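Local coordinates for protein gluconate kinase (Lactobacillus acidophilus, PDB 3LL3) that binds ATP and D-xylulose and, as a member of the FGGY carbohydrate kinase family, probably phosphorylates gluconate or a related sugar, at residues Ala73-Ser78 with Leu432-Leu437; Asp270-Asp275 with Thr288-Gly293; Asp322-Ala327 with Met368-Ile373; Ala396-Gly401 with Pro420-Lys425. All blocks are in the same frame, centred on the assembly; numbering follows the deposited sequence.

Contact 1: residues Ala73-Ser78 with Leu432-Leu437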
loop_
_atom_site.group_PDB
_atom_site.type_symbol
_atom_site.label_atom_id
_atom_site.label_comp_id
_atom_site.label_asym_id
_atom_site.label_seq_id
_atom_site.Cartn_x
_atom_site.Cartn_y
_atom_site.Cartn_z
ATOM N N ALA A 73 -6.891 51.934 -8.594
ATOM C CA ALA A 73 -7.214 51.154 -7.416
ATOM C C ALA A 73 -6.217 50.022 -7.222
ATOM O O ALA A 73 -5.637 49.530 -8.188
ATOM C CB ALA A 73 -8.629 50.623 -7.520
ATOM N N ILE A 74 -5.997 49.640 -5.965
ATOM C CA ILE A 74 -5.204 48.468 -5.631
ATOM C C ILE A 74 -6.100 47.541 -4.805
ATOM O O ILE A 74 -6.601 47.932 -3.748
ATOM C CB ILE A 74 -3.963 48.840 -4.824
ATOM C CG1 ILE A 74 -3.109 49.843 -5.601
ATOM C CG2 ILE A 74 -3.138 47.616 -4.478
ATOM C CD1 ILE A 74 -1.997 50.439 -4.749
ATOM N N SER A 75 -6.313 46.325 -5.305
ATOM C CA SER A 75 -7.197 45.372 -4.654
ATOM C C SER A 75 -6.417 44.148 -4.167
ATOM O O SER A 75 -5.309 43.864 -4.648
ATOM C CB SER A 75 -8.313 44.963 -5.619
ATOM O OG SER A 75 -9.316 44.215 -4.949
ATOM N N TRP A 76 -7.011 43.408 -3.232
ATOM C CA TRP A 76 -6.254 42.435 -2.449
ATOM C C TRP A 76 -6.882 41.054 -2.417
ATOM O O TRP A 76 -8.084 40.914 -2.190
ATOM C CB TRP A 76 -6.045 42.965 -1.020
ATOM C CG TRP A 76 -5.378 44.289 -1.016
ATOM C CD1 TRP A 76 -5.981 45.513 -1.099
ATOM C CD2 TRP A 76 -3.970 44.536 -0.950
ATOM N NE1 TRP A 76 -5.028 46.510 -1.088
ATOM C CE2 TRP A 76 -3.788 45.933 -0.988
ATOM C CE3 TRP A 76 -2.844 43.710 -0.849
ATOM C CZ2 TRP A 76 -2.527 46.520 -0.939
ATOM C CZ3 TRP A 76 -1.594 44.294 -0.801
ATOM C CH2 TRP A 76 -1.446 45.689 -0.854
ATOM N N SER A 77 -6.054 40.046 -2.686
ATOM C CA SER A 77 -6.371 38.650 -2.436
ATOM C C SER A 77 -5.333 38.182 -1.414
ATOM O O SER A 77 -4.171 38.594 -1.475
ATOM C CB SER A 77 -6.262 37.838 -3.723
ATOM O OG SER A 77 -6.414 36.458 -3.455
ATOM N N SER A 78 -5.745 37.374 -0.445
ATOM C CA SER A 78 -4.846 37.052 0.660
ATOM C C SER A 78 -5.016 35.627 1.190
ATOM O O SER A 78 -6.131 35.108 1.225
ATOM C CB SER A 78 -5.058 38.060 1.800
ATOM O OG SER A 78 -4.308 37.707 2.949
ATOM N N LEU A 432 -7.063 38.258 -10.601
ATOM C CA LEU A 432 -8.084 38.606 -11.580
ATOM C C LEU A 432 -9.368 39.032 -10.868
ATOM O O LEU A 432 -9.960 40.058 -11.192
ATOM C CB LEU A 432 -8.371 37.410 -12.492
ATOM C CG LEU A 432 -9.398 37.593 -13.609
ATOM C CD1 LEU A 432 -9.169 36.583 -14.736
ATOM C CD2 LEU A 432 -10.812 37.479 -13.081
ATOM N N ALA A 433 -9.811 38.221 -9.914
ATOM C CA ALA A 433 -11.043 38.528 -9.199
ATOM C C ALA A 433 -10.862 39.724 -8.258
ATOM O O ALA A 433 -11.800 40.475 -8.036
ATOM C CB ALA A 433 -11.585 37.306 -8.461
ATOM N N ALA A 434 -9.652 39.910 -7.731
ATOM C CA ALA A 434 -9.355 41.114 -6.960
ATOM C C ALA A 434 -9.499 42.331 -7.849
ATOM O O ALA A 434 -10.098 43.326 -7.444
ATOM C CB ALA A 434 -7.956 41.067 -6.356
HETATM N N MSE A 435 -8.984 42.215 -9.079
HETATM C CA MSE A 435 -9.098 43.282 -10.061
HETATM C C MSE A 435 -10.570 43.553 -10.338
HETATM O O MSE A 435 -10.994 44.715 -10.434
HETATM C CB MSE A 435 -8.313 42.918 -11.325
HETATM C CG MSE A 435 -8.467 43.858 -12.524
HETATM SE SE MSE A 435 -10.067 43.501 -13.612
HETATM C CE MSE A 435 -9.492 41.876 -14.589
ATOM N N PHE A 436 -11.359 42.485 -10.416
ATOM C CA PHE A 436 -12.795 42.626 -10.669
ATOM C C PHE A 436 -13.544 43.351 -9.522
ATOM O O PHE A 436 -14.436 44.173 -9.766
ATOM C CB PHE A 436 -13.451 41.274 -10.991
ATOM C CG PHE A 436 -14.926 41.377 -11.274
ATOM C CD1 PHE A 436 -15.377 41.747 -12.523
ATOM C CD2 PHE A 436 -15.855 41.110 -10.286
ATOM C CE1 PHE A 436 -16.722 41.855 -12.791
ATOM C CE2 PHE A 436 -17.202 41.218 -10.543
ATOM C CZ PHE A 436 -17.634 41.595 -11.804
ATOM N N LEU A 437 -13.200 43.047 -8.278
ATOM C CA LEU A 437 -13.791 43.781 -7.152
ATOM C C LEU A 437 -13.515 45.279 -7.305
ATOM O O LEU A 437 -14.376 46.121 -7.040
ATOM C CB LEU A 437 -13.217 43.300 -5.828
ATOM C CG LEU A 437 -13.416 41.842 -5.401
ATOM C CD1 LEU A 437 -12.723 41.619 -4.066
ATOM C CD2 LEU A 437 -14.881 41.473 -5.287
#

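Contact 2: residues Asp270-Asp275 with Thr288-Gly293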
loop_
_atom_site.group_PDB
_atom_site.type_symbol
_atom_site.label_atom_id
_atom_site.label_comp_id
_atom_site.label_asym_id
_atom_site.label_seq_id
_atom_site.Cartn_x
_atom_site.Cartn_y
_atom_site.Cartn_z
ATOM N N ASP A 270 -26.330 29.548 -1.844
ATOM C CA ASP A 270 -27.068 30.759 -1.437
ATOM C C ASP A 270 -27.457 30.823 0.038
ATOM O O ASP A 270 -28.084 31.787 0.477
ATOM C CB ASP A 270 -28.295 31.016 -2.316
ATOM C CG ASP A 270 -29.261 29.849 -2.339
ATOM O OD1 ASP A 270 -29.159 28.937 -1.493
ATOM O OD2 ASP A 270 -30.137 29.843 -3.226
ATOM N N GLN A 271 -27.091 29.808 0.803
ATOM C CA GLN A 271 -27.357 29.837 2.232
ATOM C C GLN A 271 -26.293 29.072 3.016
ATOM O O GLN A 271 -25.556 28.262 2.442
ATOM C CB GLN A 271 -28.776 29.321 2.525
ATOM C CG GLN A 271 -29.066 27.903 2.071
ATOM C CD GLN A 271 -30.560 27.581 2.078
ATOM O OE1 GLN A 271 -31.397 28.483 2.207
ATOM N NE2 GLN A 271 -30.900 26.298 1.932
ATOM N N PRO A 272 -26.199 29.332 4.336
ATOM C CA PRO A 272 -25.238 28.553 5.115
ATOM C C PRO A 272 -25.604 27.098 4.943
ATOM O O PRO A 272 -26.782 26.749 4.860
ATOM C CB PRO A 272 -25.500 28.973 6.564
ATOM C CG PRO A 272 -26.263 30.249 6.490
ATOM C CD PRO A 272 -26.990 30.258 5.163
ATOM N N LYS A 273 -24.607 26.245 4.842
ATOM C CA LYS A 273 -24.893 24.845 4.788
ATOM C C LYS A 273 -23.685 24.204 5.390
ATOM O O LYS A 273 -22.556 24.469 4.982
ATOM C CB LYS A 273 -25.124 24.368 3.353
ATOM C CG LYS A 273 -25.279 22.846 3.269
ATOM C CD LYS A 273 -25.215 22.320 1.822
ATOM C CE LYS A 273 -25.230 20.786 1.826
ATOM N NZ LYS A 273 -25.061 20.194 0.464
ATOM N N ILE A 274 -23.914 23.405 6.412
ATOM C CA ILE A 274 -22.810 22.770 7.073
ATOM C C ILE A 274 -23.007 21.295 6.984
ATOM O O ILE A 274 -24.121 20.807 6.778
ATOM C CB ILE A 274 -22.691 23.218 8.542
ATOM C CG1 ILE A 274 -24.025 23.031 9.263
ATOM C CG2 ILE A 274 -22.243 24.660 8.610
ATOM C CD1 ILE A 274 -23.918 23.197 10.762
ATOM N N ASP A 275 -21.905 20.582 7.122
ATOM C CA ASP A 275 -21.913 19.153 6.990
ATOM C C ASP A 275 -22.029 18.499 8.366
ATOM O O ASP A 275 -21.263 18.819 9.276
ATOM C CB ASP A 275 -20.624 18.712 6.333
ATOM C CG ASP A 275 -20.574 17.238 6.125
ATOM O OD1 ASP A 275 -21.558 16.677 5.617
ATOM O OD2 ASP A 275 -19.560 16.632 6.497
ATOM N N THR A 288 -26.049 36.234 0.939
ATOM C CA THR A 288 -26.624 35.284 -0.008
ATOM C C THR A 288 -25.584 34.487 -0.802
ATOM O O THR A 288 -25.909 33.909 -1.835
ATOM C CB THR A 288 -27.570 36.002 -0.996
ATOM O OG1 THR A 288 -26.812 36.907 -1.813
ATOM C CG2 THR A 288 -28.650 36.784 -0.227
ATOM N N HIS A 289 -24.340 34.475 -0.324
ATOM C CA HIS A 289 -23.267 33.707 -0.957
ATOM C C HIS A 289 -22.360 33.106 0.125
ATOM O O HIS A 289 -21.790 33.837 0.938
ATOM C CB HIS A 289 -22.438 34.578 -1.922
ATOM C CG HIS A 289 -23.232 35.157 -3.051
ATOM N ND1 HIS A 289 -24.014 36.284 -2.908
ATOM C CD2 HIS A 289 -23.363 34.771 -4.342
ATOM C CE1 HIS A 289 -24.594 36.566 -4.063
ATOM N NE2 HIS A 289 -24.220 35.658 -4.949
ATOM N N TYR A 290 -22.238 31.779 0.109
ATOM C CA TYR A 290 -21.450 31.026 1.078
ATOM C C TYR A 290 -20.490 30.086 0.354
ATOM O O TYR A 290 -20.899 29.314 -0.506
ATOM C CB TYR A 290 -22.385 30.253 2.038
ATOM C CG TYR A 290 -23.289 31.221 2.761
ATOM C CD1 TYR A 290 -24.404 31.761 2.129
ATOM C CD2 TYR A 290 -22.982 31.668 4.041
ATOM C CE1 TYR A 290 -25.220 32.682 2.769
ATOM C CE2 TYR A 290 -23.790 32.603 4.687
ATOM C CZ TYR A 290 -24.906 33.103 4.045
ATOM O OH TYR A 290 -25.710 34.030 4.679
ATOM N N LEU A 291 -19.213 30.165 0.710
ATOM C CA LEU A 291 -18.190 29.363 0.062
ATOM C C LEU A 291 -18.025 28.039 0.784
ATOM O O LEU A 291 -17.615 27.998 1.957
ATOM C CB LEU A 291 -16.861 30.123 -0.002
ATOM C CG LEU A 291 -15.719 29.414 -0.749
ATOM C CD1 LEU A 291 -15.914 29.512 -2.262
ATOM C CD2 LEU A 291 -14.386 30.056 -0.347
ATOM N N LEU A 292 -18.389 26.957 0.102
ATOM C CA LEU A 292 -18.181 25.622 0.628
ATOM C C LEU A 292 -16.937 25.038 0.007
ATOM O O LEU A 292 -16.684 25.219 -1.180
ATOM C CB LEU A 292 -19.372 24.714 0.323
ATOM C CG LEU A 292 -20.770 25.255 0.635
ATOM C CD1 LEU A 292 -21.821 24.190 0.283
ATOM C CD2 LEU A 292 -20.889 25.677 2.096
ATOM N N GLY A 293 -16.148 24.313 0.784
ATOM C CA GLY A 293 -15.034 23.642 0.149
ATOM C C GLY A 293 -14.220 22.721 1.017
ATOM O O GLY A 293 -14.429 22.622 2.243
#

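Contact 3: residues Asp322-Ala327 with Met368-Ile373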
loop_
_atom_site.group_PDB
_atom_site.type_symbol
_atom_site.label_atom_id
_atom_site.label_comp_id
_atom_site.label_asym_id
_atom_site.label_seq_id
_atom_site.Cartn_x
_atom_site.Cartn_y
_atom_site.Cartn_z
ATOM N N ASP A 322 3.637 9.718 -19.366
ATOM C CA ASP A 322 3.750 8.788 -20.491
ATOM C C ASP A 322 3.684 7.344 -19.986
ATOM O O ASP A 322 2.926 6.522 -20.508
ATOM C CB ASP A 322 5.045 9.020 -21.284
ATOM C CG ASP A 322 5.007 10.293 -22.120
ATOM O OD1 ASP A 322 3.895 10.808 -22.402
ATOM O OD2 ASP A 322 6.102 10.776 -22.496
ATOM N N VAL A 323 4.461 7.035 -18.954
ATOM C CA VAL A 323 4.466 5.661 -18.436
ATOM C C VAL A 323 3.117 5.275 -17.842
ATOM O O VAL A 323 2.598 4.183 -18.103
ATOM C CB VAL A 323 5.562 5.459 -17.397
ATOM C CG1 VAL A 323 5.502 4.045 -16.843
ATOM C CG2 VAL A 323 6.928 5.743 -18.016
ATOM N N ALA A 324 2.549 6.177 -17.040
ATOM C CA ALA A 324 1.252 5.931 -16.407
ATOM C C ALA A 324 0.188 5.590 -17.444
ATOM O O ALA A 324 -0.641 4.705 -17.239
ATOM C CB ALA A 324 0.820 7.138 -15.577
ATOM N N GLN A 325 0.224 6.289 -18.567
ATOM C CA GLN A 325 -0.762 6.061 -19.619
ATOM C C GLN A 325 -0.689 4.680 -20.263
ATOM O O GLN A 325 -1.667 4.246 -20.866
ATOM C CB GLN A 325 -0.692 7.163 -20.683
ATOM C CG GLN A 325 -1.105 8.519 -20.143
ATOM C CD GLN A 325 -0.985 9.624 -21.165
ATOM O OE1 GLN A 325 -0.142 10.522 -21.038
ATOM N NE2 GLN A 325 -1.827 9.569 -22.191
ATOM N N THR A 326 0.436 3.973 -20.129
ATOM C CA THR A 326 0.498 2.613 -20.665
ATOM C C THR A 326 -0.227 1.583 -19.800
ATOM O O THR A 326 -0.342 0.428 -20.189
ATOM C CB THR A 326 1.934 2.136 -20.955
ATOM O OG1 THR A 326 2.673 2.035 -19.736
ATOM C CG2 THR A 326 2.643 3.088 -21.897
ATOM N N ALA A 327 -0.720 1.981 -18.625
ATOM C CA ALA A 327 -1.540 1.063 -17.831
ATOM C C ALA A 327 -3.006 1.294 -18.165
ATOM O O ALA A 327 -3.373 2.389 -18.573
ATOM C CB ALA A 327 -1.290 1.268 -16.334
HETATM N N MSE A 368 1.551 1.170 -11.002
HETATM C CA MSE A 368 1.787 1.949 -9.788
HETATM C C MSE A 368 1.768 3.429 -10.075
HETATM O O MSE A 368 1.197 4.185 -9.304
HETATM C CB MSE A 368 3.077 1.556 -9.089
HETATM C CG MSE A 368 3.018 0.078 -8.647
HETATM SE SE MSE A 368 4.554 -0.435 -7.589
HETATM C CE MSE A 368 4.097 0.452 -5.887
ATOM N N ALA A 369 2.376 3.826 -11.196
ATOM C CA ALA A 369 2.403 5.224 -11.614
ATOM C C ALA A 369 0.990 5.734 -11.797
ATOM O O ALA A 369 0.638 6.798 -11.301
ATOM C CB ALA A 369 3.194 5.395 -12.923
ATOM N N ARG A 370 0.178 4.968 -12.517
ATOM C CA ARG A 370 -1.171 5.410 -12.801
ATOM C C ARG A 370 -2.045 5.410 -11.552
ATOM O O ARG A 370 -2.892 6.280 -11.395
ATOM C CB ARG A 370 -1.833 4.596 -13.921
ATOM C CG ARG A 370 -3.091 5.291 -14.378
ATOM C CD ARG A 370 -4.090 4.413 -15.067
ATOM N NE ARG A 370 -3.985 4.547 -16.493
ATOM C CZ ARG A 370 -4.886 5.123 -17.283
ATOM N NH1 ARG A 370 -6.019 5.619 -16.812
ATOM N NH2 ARG A 370 -4.643 5.172 -18.565
ATOM N N ALA A 371 -1.853 4.426 -10.680
ATOM C CA ALA A 371 -2.615 4.364 -9.440
ATOM C C ALA A 371 -2.389 5.617 -8.615
ATOM O O ALA A 371 -3.305 6.076 -7.942
ATOM C CB ALA A 371 -2.253 3.109 -8.609
ATOM N N VAL A 372 -1.171 6.153 -8.647
ATOM C CA VAL A 372 -0.872 7.373 -7.899
ATOM C C VAL A 372 -1.735 8.517 -8.434
ATOM O O VAL A 372 -2.406 9.219 -7.672
ATOM C CB VAL A 372 0.618 7.770 -7.991
ATOM C CG1 VAL A 372 0.819 9.207 -7.487
ATOM C CG2 VAL A 372 1.511 6.771 -7.220
ATOM N N ILE A 373 -1.743 8.674 -9.758
ATOM C CA ILE A 373 -2.503 9.758 -10.380
ATOM C C ILE A 373 -3.986 9.580 -10.118
ATOM O O ILE A 373 -4.681 10.537 -9.779
ATOM C CB ILE A 373 -2.249 9.845 -11.900
ATOM C CG1 ILE A 373 -0.811 10.286 -12.154
ATOM C CG2 ILE A 373 -3.192 10.875 -12.529
ATOM C CD1 ILE A 373 -0.291 9.954 -13.553
#

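Contact 4: residues Ala396-Gly401 with Pro420-Lys425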
loop_
_atom_site.group_PDB
_atom_site.type_symbol
_atom_site.label_atom_id
_atom_site.label_comp_id
_atom_site.label_asym_id
_atom_site.label_seq_id
_atom_site.Cartn_x
_atom_site.Cartn_y
_atom_site.Cartn_z
ATOM N N ALA A 396 -20.411 21.630 -14.521
ATOM C CA ALA A 396 -19.039 21.775 -14.970
ATOM C C ALA A 396 -18.148 21.983 -13.759
ATOM O O ALA A 396 -18.599 22.467 -12.726
ATOM C CB ALA A 396 -18.892 22.932 -15.941
ATOM N N ILE A 397 -16.894 21.583 -13.906
ATOM C CA ILE A 397 -15.848 21.851 -12.944
ATOM C C ILE A 397 -14.888 22.786 -13.639
ATOM O O ILE A 397 -14.302 22.422 -14.674
ATOM C CB ILE A 397 -15.040 20.580 -12.583
ATOM C CG1 ILE A 397 -15.957 19.430 -12.151
ATOM C CG2 ILE A 397 -14.005 20.916 -11.519
ATOM C CD1 ILE A 397 -16.794 19.721 -10.956
ATOM N N ASN A 398 -14.753 24.000 -13.109
ATOM C CA ASN A 398 -13.781 24.952 -13.625
ATOM C C ASN A 398 -12.426 24.717 -12.980
ATOM O O ASN A 398 -12.263 24.923 -11.777
ATOM C CB ASN A 398 -14.259 26.385 -13.393
ATOM C CG ASN A 398 -15.624 26.640 -14.005
ATOM O OD1 ASN A 398 -16.187 27.728 -13.893
ATOM N ND2 ASN A 398 -16.162 25.632 -14.653
ATOM N N ALA A 399 -11.459 24.304 -13.794
ATOM C CA ALA A 399 -10.227 23.701 -13.303
ATOM C C ALA A 399 -8.964 24.472 -13.630
ATOM O O ALA A 399 -8.782 24.956 -14.747
ATOM C CB ALA A 399 -10.106 22.272 -13.841
ATOM N N THR A 400 -8.067 24.527 -12.660
ATOM C CA THR A 400 -6.797 25.211 -12.812
ATOM C C THR A 400 -5.739 24.450 -12.021
ATOM O O THR A 400 -6.072 23.561 -11.247
ATOM C CB THR A 400 -6.874 26.643 -12.232
ATOM O OG1 THR A 400 -7.337 26.589 -10.877
ATOM C CG2 THR A 400 -7.837 27.527 -13.046
ATOM N N GLY A 401 -4.477 24.822 -12.193
ATOM C CA GLY A 401 -3.403 24.287 -11.382
ATOM C C GLY A 401 -2.429 23.412 -12.146
ATOM O O GLY A 401 -2.813 22.736 -13.078
ATOM N N PRO A 420 -18.252 17.576 -17.043
ATOM C CA PRO A 420 -17.243 18.180 -17.916
ATOM C C PRO A 420 -16.226 19.010 -17.129
ATOM O O PRO A 420 -16.580 19.676 -16.146
ATOM C CB PRO A 420 -18.070 19.075 -18.844
ATOM C CG PRO A 420 -19.462 18.510 -18.780
ATOM C CD PRO A 420 -19.614 18.021 -17.381
ATOM N N ILE A 421 -14.971 18.957 -17.569
ATOM C CA ILE A 421 -13.899 19.742 -16.980
ATOM C C ILE A 421 -13.625 20.932 -17.906
ATOM O O ILE A 421 -13.367 20.752 -19.107
ATOM C CB ILE A 421 -12.614 18.885 -16.820
ATOM C CG1 ILE A 421 -12.850 17.713 -15.846
ATOM C CG2 ILE A 421 -11.413 19.760 -16.460
ATOM C CD1 ILE A 421 -12.923 18.121 -14.405
ATOM N N VAL A 422 -13.725 22.140 -17.359
ATOM C CA VAL A 422 -13.449 23.357 -18.112
ATOM C C VAL A 422 -12.169 24.019 -17.641
ATOM O O VAL A 422 -12.076 24.447 -16.492
ATOM C CB VAL A 422 -14.595 24.373 -17.972
ATOM C CG1 VAL A 422 -14.305 25.605 -18.806
ATOM C CG2 VAL A 422 -15.916 23.734 -18.347
ATOM N N THR A 423 -11.182 24.112 -18.525
ATOM C CA THR A 423 -9.928 24.756 -18.174
ATOM C C THR A 423 -10.045 26.233 -18.514
ATOM O O THR A 423 -10.877 26.619 -19.330
ATOM C CB THR A 423 -8.726 24.120 -18.888
ATOM O OG1 THR A 423 -9.007 24.018 -20.291
ATOM C CG2 THR A 423 -8.467 22.738 -18.335
HETATM N N MSE A 424 -9.233 27.057 -17.866
HETATM C CA MSE A 424 -9.394 28.507 -17.950
HETATM C C MSE A 424 -8.198 29.134 -18.634
HETATM O O MSE A 424 -7.078 28.628 -18.542
HETATM C CB MSE A 424 -9.552 29.117 -16.548
HETATM C CG MSE A 424 -10.526 28.356 -15.666
HETATM SE SE MSE A 424 -12.360 28.355 -16.391
HETATM C CE MSE A 424 -12.598 30.323 -16.461
ATOM N N LYS A 425 -8.435 30.246 -19.312
ATOM C CA LYS A 425 -7.344 30.973 -19.951
ATOM C C LYS A 425 -6.391 31.545 -18.906
ATOM O O LYS A 425 -5.179 31.570 -19.124
ATOM C CB LYS A 425 -7.880 32.060 -20.893
ATOM C CG LYS A 425 -8.601 31.474 -22.108
ATOM C CD LYS A 425 -9.080 32.537 -23.101
ATOM C CE LYS A 425 -9.857 31.878 -24.251
ATOM N NZ LYS A 425 -10.659 32.858 -25.053
HETATM O O HOH W 1 -6.811 25.810 -16.355
#

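Contact 1: residues Ala73-Ser78 with Leu432-Leu437
Ser75 and Ala434 are the closest backbone points of a strand and a helix, their CA atoms 5.3 Å apart where residues 432-437 lie over residues 73-78. The two axes approach to 7.1 Å and run at 136° to each other, so the helix heads obliquely back along the strand. This is helix-on-sheet packing in an FGGY kinase: helix 429-441, from late in the chain, covers an inner strand of the N-terminal mixed sheet, one flanked by strands 4-11 and 232-238.

Small residues suit so close an approach. The methyl of Ala434 sits over the strand backbone, its CB 4.0 Å from Trp76 N and 4.5 Å from Ser77 CB, and a single carbon is enough to fill the space between the two axes. Leu437, one turn further on, brings its CB to 4.1 Å from Ser75 OG and also packs on Leu242 of helix 239-245, which Ser77 and Ala433 touch as well. Trp76 directs its CB away from the helix, and its indole packs on Met9 and Val11.

Ser75 supplies the polar link of this buried contact. With OG anti to the backbone N (chi1 -170°), its hydroxyl reaches the helix and donates to a main-chain oxygen: Ser75 OG lies 2.8 Å from Ala434 O, approaching from above the carbonyl plane, 44° out of it.

Contact 2: residues Asp270-Asp275 with Thr288-Gly293
Tyr290, Leu292 and Asp270 bury the most surface where residues 270-275 fold over the strand that begins at His289. Tyr290 gives the most. Its CB points toward the loop, and with CG beside the backbone N (chi1 -59°) the ring lies under the Gln271-Pro272 peptide. Gln271 C is 3.4 Å from Tyr290 CD1, and Pro272 CD stands 3.9 Å from the Tyr290 ring centroid, 18° off its normal. This is a CH-pi contact over the face. Proline suits the place because its rigid ring presents CD, whose C-H bonds are polarised by the adjoining amide nitrogen, to the aromatic face. Asp270 O comes instead to the ring edge, 3.8 Å from Tyr290 CE1. The phenol oxygen turns elsewhere, to a hydrogen bond with Lys287 O. A leucine in place of Tyr290 would probably leave Pro272 without its aromatic face and Lys287 O without its hydroxyl partner.

Leu292, two residues on and also directed toward the loop, places CD2 3.5 Å from Lys273 O, while its CD1 meets the aliphatic Lys273 CD at 4.2 Å. The two side chains cross at about a right angle, and the long methylene run of the lysine lets it pack here and still send NZ to a weak bond with Leu387 O.

At the other end Asp270 relies on main chain: its CA is 3.4 Å from Thr288 O in a CA-H...O contact. The whole is a connection laid across a sheet face: the chain leaving strand 263-269 covers alternate residues of neighbouring strand 289-296 in the C-terminal mixed sheet of the FGGY kinase.

Contact 3: residues Asp322-Ala327 with Met368-Ile373
Ala324 meets three side chains of the helix containing residues 368-373. Its CB is 4.0 Å from Ala369 CB and 3.6 Å from Ile373 CD1, and Arg370 CB lies 4.0 Å from Ala324 CB. Alanines on both sides let the backbones come close, with Ala324 CA only 4.4 Å from Arg370 CA.

Arg370 CG is anti to the backbone N (chi1 -167°), and a bend at chi3 brings the guanidinium to the main-chain oxygens of residues 324-327. Arg370 NE gives a weak hydrogen bond to Ala324 O (3.4 Å), which also accepts from Ala327 N; Ala327 O lies 3.1 Å from Arg370 NE, and Gln325 O lies at the guanidinium edge.

Further out, Arg370 NH1 forms a salt bridge with Glu374, one turn along its own helix, which helps fix the guanidinium. A leucine in place of Arg370 would probably leave these carbonyl oxygens without a nearby positive charge and Glu374 without its mate. Thr326 OG1 donates to Val323 O on a lone pair in the carbonyl plane (2.7 Å), bracing the turn that carries Ala327.

Helix 407-417 flanks the junction, Phe408 touching Gln325, Arg370 and Ile373. Helices 317-325 and 365-388 thus pack beside the ATP pocket, Ile373 resting on the pocket residue Leu321.

Contact 4: residues Ala396-Gly401 with Pro420-Lys425
Ile397 and Val422 belong to neighbouring parallel strands, the outer members of the beta-alpha-beta unit made by strand 396-400, helix 407-417 and strand 421-424. Three straight bonds hold the pair: Ile397 N to Pro420 O (3.0 Å), Val422 N to Ile397 O (2.8 Å) and Ala399 N to Val422 O (2.8 Å). Proline can stand just before the strand because this pairing uses its carbonyl and not an N-H.

Ile421 can be followed outward. Its CB branches, and at chi1 -63° CG2 is anti to the backbone N and CG1 beside it. CG2 meets the methyl of Ala399, 3.9 Å from its CB. CG1 carries the chain on to CD1, which ends 3.7 Å from Ile397 CB and also touches Ile397 CG1. The side chain also packs on Cys413 and Ala414 of the crossover helix, where a beta-branched hydrocarbon fits both strand and core. The sheet's other face has Val422 CG2 against Ala396 CB.

Toward the C-terminal ends the strands are bridged by water, which donates to Ala399 O (2.7 Å) and accepts from Met424 N (3.1 Å). Thr400 OG1 bonds Asn258 OD1, and Gly401 follows, touching ATP with a positive phi of 113° at which a side chain would strike the preceding carbonyl. Main-chain polarity therefore sets the register, hydrocarbon fills the faces, and the nucleotide is met where the regular pairing gives out.

How the contacts relate
From the N terminus, strand 70-78 opens contact 1, and its partner helix is reached only after more than 350 residues. The other three contacts lie inside that loop. Contact 2 closes first, a short excursion within the C-terminal sheet; contact 3 follows, joining two helices near the ATP; contact 4 then closes the beta-alpha-beta crossover. These three are in series, none crossing another, and all are nested within contact 1, which helix 429-441 closes directly after strand 421-424 of contact 4. Contacts 2 and 4 share one sheet, with centres about 21 Å apart. Contact 1 ties the N-terminal sheet to a helix from late in the chain, while contact 3 lies about 39 Å from it, centre to centre.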